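Local coordinates for protein designed CISK-PX domain (Synthetic construct, PDB 4OXW) that probably binds phosphoinositides, as a computationally designed version of the PX domain of the kinase CISK, at residues M27-V32 with E38-R43; F15-E20 with Q79-R84. All coordinates share one frame; numbering follows the deposited sequence.

In the fold
Both contacts meet on one three-stranded antiparallel sheet, with strand 25-34 between 9-18 and 37-44. Contact 1 joins the central strand to 37-44 within a hairpin, nested in the loop that contact 2 closes between strand 9-18 and helix 78-96. Both are partly buried, but contact 1 is centred about 8 Å from the chain centre and contact 2 about 12 Å, where Leu-81 alone of the touching residues is buried. Contact 1 has six backbone hydrogen bonds and buries 688 Å²; one face carries the buried Tyr-28, Ile-30, Val-32 and Val-41, the other the partly exposed Lys-29, Lys-31, Ala-40 and Tyr-42. Contact 2 has no hydrogen bond, buries 184 Å² and works through one ring. Tyr-28 touches Phe-15, Leu-81 and Arg-84, linking the two.

Contact 1 of 2, residues M27-V32 with E38-R43; sequences MYKIKV and EWAVYR
A chi1 of -178° swings Val-32 CG1 away from its own N, while Trp-39 holds CG between its backbone N and carbonyl carbon (chi1 63°), and the indole thereby lies across the valine. The evidence is a CH-pi contact: Val-32 CB sits 3.9 Å from the centroid of the five-membered ring of Trp-39, over the face, and Val-32 CG1 comes to 3.4 Å from Trp-39 CZ2. Trp-39 NE1 is hydrogen-bonded to Leu-111 O of helix 105-112. On the same face Ile-30 CB meets Val-41 CG2 at 3.9 Å, and Phe-110 and Leu-111 pack on Ile-30. The two strands form an antiparallel beta hairpin of the PX sheet, with hydrogen-bonded pairs at Tyr-28/Arg-43, Ile-30/Val-41 and Val-32/Trp-39. Ile-30 N reaches Val-41 O at 2.8 Å, nearly along the C=O axis, whereas Tyr-28 N approaches Arg-43 O from 41° out of the carbonyl plane. The other face is more polar. Lys-29, extended throughout, runs alongside Tyr-42 and points the same way, its CG 3.7 Å from Tyr-42 CE1 and its CE 3.6 Å from Tyr-42 OH. Further along, Lys-31 NZ and Glu-38 OE2 make a long salt bridge of 3.7 Å.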
loop_
_atom_site.group_PDB
_atom_site.type_symbol
_atom_site.label_atom_id
_atom_site.label_comp_id
_atom_site.label_asym_id
_atom_site.label_seq_id
_atom_site.Cartn_x
_atom_site.Cartn_y
_atom_site.Cartn_z
ATOM N N MET A 27 9.366 3.678 0.897
ATOM C CA MET A 27 7.989 4.118 0.733
ATOM C C MET A 27 7.513 3.835 -0.672
ATOM O O MET A 27 8.276 3.864 -1.628
ATOM C CB MET A 27 7.875 5.591 1.034
ATOM C CG MET A 27 8.286 5.925 2.449
ATOM S SD MET A 27 7.037 6.919 3.262
ATOM C CE MET A 27 7.937 7.249 4.783
ATOM N N TYR A 28 6.226 3.529 -0.785
ATOM C CA TYR A 28 5.595 3.168 -2.044
ATOM C C TYR A 28 4.717 4.333 -2.430
ATOM O O TYR A 28 3.964 4.821 -1.599
ATOM C CB TYR A 28 4.764 1.839 -1.920
ATOM C CG TYR A 28 5.696 0.679 -1.579
ATOM C CD1 TYR A 28 6.340 -0.037 -2.580
ATOM C CD2 TYR A 28 6.008 0.379 -0.274
ATOM C CE1 TYR A 28 7.257 -1.031 -2.298
ATOM C CE2 TYR A 28 6.921 -0.628 0.039
ATOM C CZ TYR A 28 7.589 -1.313 -0.992
ATOM O OH TYR A 28 8.533 -2.331 -0.741
ATOM N N LYS A 29 4.875 4.813 -3.661
ATOM C CA LYS A 29 4.083 5.918 -4.163
ATOM C C LYS A 29 2.782 5.378 -4.756
ATOM O O LYS A 29 2.798 4.690 -5.771
ATOM C CB LYS A 29 4.889 6.667 -5.232
ATOM C CG LYS A 29 4.107 7.780 -5.866
ATOM C CD LYS A 29 4.901 8.496 -6.942
ATOM C CE LYS A 29 4.131 9.738 -7.392
ATOM N NZ LYS A 29 4.824 10.443 -8.525
ATOM N N ILE A 30 1.657 5.650 -4.093
ATOM C CA ILE A 30 0.351 5.232 -4.592
ATOM C C ILE A 30 -0.282 6.419 -5.373
ATOM O O ILE A 30 -0.511 7.497 -4.799
ATOM C CB ILE A 30 -0.599 4.809 -3.480
ATOM C CG1 ILE A 30 0.095 3.844 -2.481
ATOM C CG2 ILE A 30 -1.885 4.213 -4.078
ATOM C CD1 ILE A 30 -0.747 3.525 -1.268
ATOM N N LYS A 31 -0.528 6.204 -6.654
ATOM C CA LYS A 31 -1.232 7.179 -7.516
ATOM C C LYS A 31 -2.724 6.851 -7.459
ATOM O O LYS A 31 -3.124 5.692 -7.619
ATOM C CB LYS A 31 -0.713 7.112 -8.968
ATOM C CG LYS A 31 0.658 7.763 -9.138
ATOM C CD LYS A 31 1.169 7.731 -10.578
ATOM C CE LYS A 31 0.089 7.988 -11.626
ATOM N NZ LYS A 31 0.688 8.020 -13.001
ATOM N N VAL A 32 -3.540 7.863 -7.151
ATOM C CA VAL A 32 -4.956 7.679 -6.897
ATOM C C VAL A 32 -5.685 8.590 -7.888
ATOM O O VAL A 32 -5.321 9.735 -8.033
ATOM C CB VAL A 32 -5.336 8.050 -5.469
ATOM C CG1 VAL A 32 -6.823 7.794 -5.214
ATOM C CG2 VAL A 32 -4.483 7.305 -4.456
ATOM N N GLU A 38 -6.348 13.524 -9.704
ATOM C CA GLU A 38 -5.262 12.564 -9.499
ATOM C C GLU A 38 -4.332 13.135 -8.433
ATOM O O GLU A 38 -4.076 14.347 -8.378
ATOM C CB GLU A 38 -4.531 12.305 -10.812
ATOM C CG GLU A 38 -3.369 11.310 -10.724
ATOM C CD GLU A 38 -2.827 10.914 -12.084
ATOM O OE1 GLU A 38 -2.759 11.783 -12.976
ATOM O OE2 GLU A 38 -2.457 9.734 -12.257
ATOM N N TRP A 39 -3.886 12.275 -7.523
ATOM C CA TRP A 39 -2.913 12.686 -6.512
ATOM C C TRP A 39 -2.109 11.435 -6.130
ATOM O O TRP A 39 -2.334 10.345 -6.641
ATOM C CB TRP A 39 -3.574 13.279 -5.281
ATOM C CG TRP A 39 -4.443 12.364 -4.533
ATOM C CD1 TRP A 39 -4.085 11.545 -3.477
ATOM C CD2 TRP A 39 -5.847 12.167 -4.727
ATOM N NE1 TRP A 39 -5.184 10.851 -3.025
ATOM C CE2 TRP A 39 -6.275 11.197 -3.782
ATOM C CE3 TRP A 39 -6.782 12.678 -5.644
ATOM C CZ2 TRP A 39 -7.587 10.761 -3.700
ATOM C CZ3 TRP A 39 -8.073 12.241 -5.566
ATOM C CH2 TRP A 39 -8.478 11.295 -4.599
ATOM N N ALA A 40 -1.126 11.636 -5.278
ATOM C CA ALA A 40 -0.288 10.537 -4.800
ATOM C C ALA A 40 -0.166 10.611 -3.291
ATOM O O ALA A 40 -0.161 11.693 -2.710
ATOM C CB ALA A 40 1.087 10.651 -5.425
ATOM N N VAL A 41 -0.019 9.452 -2.660
ATOM C CA VAL A 41 0.289 9.360 -1.248
ATOM C C VAL A 41 1.468 8.406 -1.191
ATOM O O VAL A 41 1.664 7.570 -2.088
ATOM C CB VAL A 41 -0.865 8.846 -0.359
ATOM C CG1 VAL A 41 -2.017 9.880 -0.386
ATOM C CG2 VAL A 41 -1.354 7.473 -0.796
ATOM N N TYR A 42 2.223 8.519 -0.116
ATOM C CA TYR A 42 3.349 7.638 0.067
ATOM C C TYR A 42 3.137 6.810 1.303
ATOM O O TYR A 42 2.844 7.372 2.372
ATOM C CB TYR A 42 4.626 8.491 0.229
ATOM C CG TYR A 42 4.913 9.253 -1.006
ATOM C CD1 TYR A 42 5.756 8.758 -1.943
ATOM C CD2 TYR A 42 4.259 10.445 -1.263
ATOM C CE1 TYR A 42 5.987 9.456 -3.107
ATOM C CE2 TYR A 42 4.472 11.140 -2.421
ATOM C CZ TYR A 42 5.355 10.636 -3.340
ATOM O OH TYR A 42 5.592 11.311 -4.518
ATOM N N ARG A 43 3.365 5.502 1.222
ATOM C CA ARG A 43 3.106 4.593 2.333
ATOM C C ARG A 43 4.159 3.530 2.445
ATOM O O ARG A 43 4.579 2.918 1.459
ATOM C CB ARG A 43 1.729 3.896 2.180
ATOM C CG ARG A 43 0.586 4.897 2.122
ATOM C CD ARG A 43 0.274 5.480 3.517
ATOM N NE ARG A 43 -0.858 6.404 3.419
ATOM C CZ ARG A 43 -0.805 7.704 3.557
ATOM N NH1 ARG A 43 0.341 8.328 3.822
ATOM N NH2 ARG A 43 -1.914 8.428 3.425
#

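Contact 2 of 2, residues F15-E20 with Q79-R84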
loop_
_atom_site.group_PDB
_atom_site.type_symbol
_atom_site.label_atom_id
_atom_site.label_comp_id
_atom_site.label_asym_id
_atom_site.label_seq_id
_atom_site.Cartn_x
_atom_site.Cartn_y
_atom_site.Cartn_z
ATOM N N PHE A 15 8.661 2.672 -5.943
ATOM C CA PHE A 15 9.081 2.820 -4.559
ATOM C C PHE A 15 10.243 3.831 -4.491
ATOM O O PHE A 15 10.900 4.145 -5.514
ATOM C CB PHE A 15 9.455 1.475 -3.950
ATOM C CG PHE A 15 10.636 0.834 -4.549
ATOM C CD1 PHE A 15 11.897 1.291 -4.264
ATOM C CD2 PHE A 15 10.498 -0.220 -5.426
ATOM C CE1 PHE A 15 13.012 0.692 -4.851
ATOM C CE2 PHE A 15 11.592 -0.829 -5.984
ATOM C CZ PHE A 15 12.851 -0.360 -5.718
ATOM N N GLU A 16 10.459 4.377 -3.308
ATOM C CA GLU A 16 11.478 5.396 -3.097
ATOM C C GLU A 16 12.102 5.147 -1.738
ATOM O O GLU A 16 11.422 4.746 -0.792
ATOM C CB GLU A 16 10.839 6.781 -3.097
ATOM C CG GLU A 16 10.287 7.162 -4.460
ATOM C CD GLU A 16 9.573 8.489 -4.490
ATOM O OE1 GLU A 16 9.646 9.233 -3.485
ATOM O OE2 GLU A 16 8.942 8.774 -5.536
ATOM N N LYS A 17 13.396 5.403 -1.615
ATOM C CA LYS A 17 14.058 5.251 -0.318
ATOM C C LYS A 17 14.331 6.607 0.264
ATOM O O LYS A 17 14.982 7.425 -0.369
ATOM C CB LYS A 17 15.350 4.468 -0.453
ATOM C CG LYS A 17 15.233 3.261 -1.368
ATOM C CD LYS A 17 16.301 2.219 -1.066
ATOM C CE LYS A 17 16.421 1.197 -2.187
ATOM N NZ LYS A 17 17.254 0.013 -1.827
ATOM N N GLU A 18 13.819 6.839 1.464
ATOM C CA GLU A 18 13.865 8.146 2.093
ATOM C C GLU A 18 14.558 7.980 3.427
ATOM O O GLU A 18 14.572 6.884 3.997
ATOM C CB GLU A 18 12.444 8.695 2.308
ATOM C CG GLU A 18 11.493 8.465 1.135
ATOM C CD GLU A 18 10.094 9.003 1.389
ATOM O OE1 GLU A 18 9.163 8.678 0.611
ATOM O OE2 GLU A 18 9.925 9.760 2.371
ATOM N N GLY A 19 15.152 9.064 3.913
ATOM C CA GLY A 19 15.703 9.084 5.259
ATOM C C GLY A 19 17.125 9.592 5.360
ATOM O O GLY A 19 17.405 10.759 5.078
ATOM N N GLU A 20 18.026 8.696 5.752
ATOM C CA GLU A 20 19.341 9.088 6.238
ATOM C C GLU A 20 20.483 8.317 5.576
ATOM O O GLU A 20 21.403 8.906 5.001
ATOM C CB GLU A 20 19.407 8.837 7.746
ATOM C CG GLU A 20 18.094 9.035 8.493
ATOM C CD GLU A 20 18.221 8.620 9.940
ATOM O OE1 GLU A 20 19.388 8.474 10.394
ATOM O OE2 GLU A 20 17.176 8.437 10.622
ATOM N N GLN A 79 15.293 -6.452 -6.137
ATOM C CA GLN A 79 14.487 -7.417 -6.785
ATOM C C GLN A 79 13.301 -7.782 -5.855
ATOM O O GLN A 79 12.152 -7.910 -6.310
ATOM C CB GLN A 79 15.316 -8.632 -7.147
ATOM C CG GLN A 79 14.577 -9.937 -7.204
ATOM C CD GLN A 79 15.552 -11.104 -7.222
ATOM O OE1 GLN A 79 15.780 -11.710 -8.272
ATOM N NE2 GLN A 79 16.166 -11.399 -6.063
ATOM N N ILE A 80 13.612 -7.913 -4.571
ATOM C CA ILE A 80 12.553 -8.147 -3.536
ATOM C C ILE A 80 11.564 -6.963 -3.494
ATOM O O ILE A 80 10.342 -7.147 -3.432
ATOM C CB ILE A 80 13.202 -8.343 -2.153
ATOM C CG1 ILE A 80 13.834 -9.740 -2.085
ATOM C CG2 ILE A 80 12.206 -8.129 -1.029
ATOM C CD1 ILE A 80 14.575 -9.973 -0.783
ATOM N N LEU A 81 12.097 -5.756 -3.531
ATOM C CA LEU A 81 11.250 -4.540 -3.538
ATOM C C LEU A 81 10.369 -4.439 -4.785
ATOM O O LEU A 81 9.205 -4.045 -4.689
ATOM C CB LEU A 81 12.079 -3.273 -3.339
ATOM C CG LEU A 81 12.896 -3.096 -2.060
ATOM C CD1 LEU A 81 13.749 -1.852 -1.998
ATOM C CD2 LEU A 81 11.984 -3.221 -0.834
ATOM N N GLU A 82 10.865 -4.811 -5.977
ATOM C CA GLU A 82 9.993 -4.788 -7.120
ATOM C C GLU A 82 8.800 -5.738 -7.002
ATOM O O GLU A 82 7.692 -5.398 -7.401
ATOM C CB GLU A 82 10.732 -5.146 -8.412
ATOM C CG GLU A 82 11.796 -4.167 -8.844
ATOM C CD GLU A 82 11.294 -2.785 -9.220
ATOM O OE1 GLU A 82 10.082 -2.589 -9.449
ATOM O OE2 GLU A 82 12.143 -1.871 -9.198
ATOM N N LYS A 83 9.036 -6.943 -6.461
ATOM C CA LYS A 83 7.974 -7.931 -6.261
ATOM C C LYS A 83 7.010 -7.492 -5.174
ATOM O O LYS A 83 5.798 -7.664 -5.349
ATOM C CB LYS A 83 8.550 -9.291 -5.881
ATOM C CG LYS A 83 7.454 -10.332 -5.645
ATOM C CD LYS A 83 8.000 -11.660 -5.099
ATOM C CE LYS A 83 6.889 -12.679 -4.875
ATOM N NZ LYS A 83 7.453 -14.020 -4.523
ATOM N N ARG A 84 7.522 -6.921 -4.084
ATOM C CA ARG A 84 6.638 -6.373 -3.037
ATOM C C ARG A 84 5.772 -5.215 -3.604
ATOM O O ARG A 84 4.592 -5.159 -3.340
ATOM C CB ARG A 84 7.442 -5.885 -1.848
ATOM C CG ARG A 84 6.617 -5.233 -0.771
ATOM C CD ARG A 84 7.405 -4.966 0.488
ATOM N NE ARG A 84 7.388 -6.091 1.427
ATOM C CZ ARG A 84 7.927 -6.050 2.643
ATOM N NH1 ARG A 84 8.548 -4.980 3.063
ATOM N NH2 ARG A 84 7.788 -7.074 3.489
#
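Strand 15-18 and helix 79-84 run at 126° to each other, their axes 10.3 Å apart at closest, and no hydrogen bond joins them, leaving side chains to span the gap. With Phe-15 CG between its backbone N and carbonyl carbon (chi1 66°), the ring reaches the helix and receives Leu-81 CB over one face, 4.0 Å from the centroid, a CH-pi contact displaced toward the rim. Leu-81 CD1 continues past the ring, 3.9 Å from Phe-15 CE1, and approaches Lys-17 NZ at 4.0 Å; that ammonium is hydrogen-bonded to Ala-75 O. Glu-82, bent at chi2, brings OE2 to 3.4 Å from Phe-15 CE2, with the carboxylate and ring planes 52° apart, while Glu-82 OE1 forms a salt bridge with Lys-85 NZ. Replacing Phe-15 with an alanine would probably strip Leu-81 CB of the ring face it packs on and open a gap between strand and helix. In the PX fold this contact brings the first strand of the sheet against the start of helix 78-96, beside Tyr-28. The join itself is thus apolar and CH-pi in character, the charges of Lys-17 and Glu-82 being engaged chiefly outside the two segments.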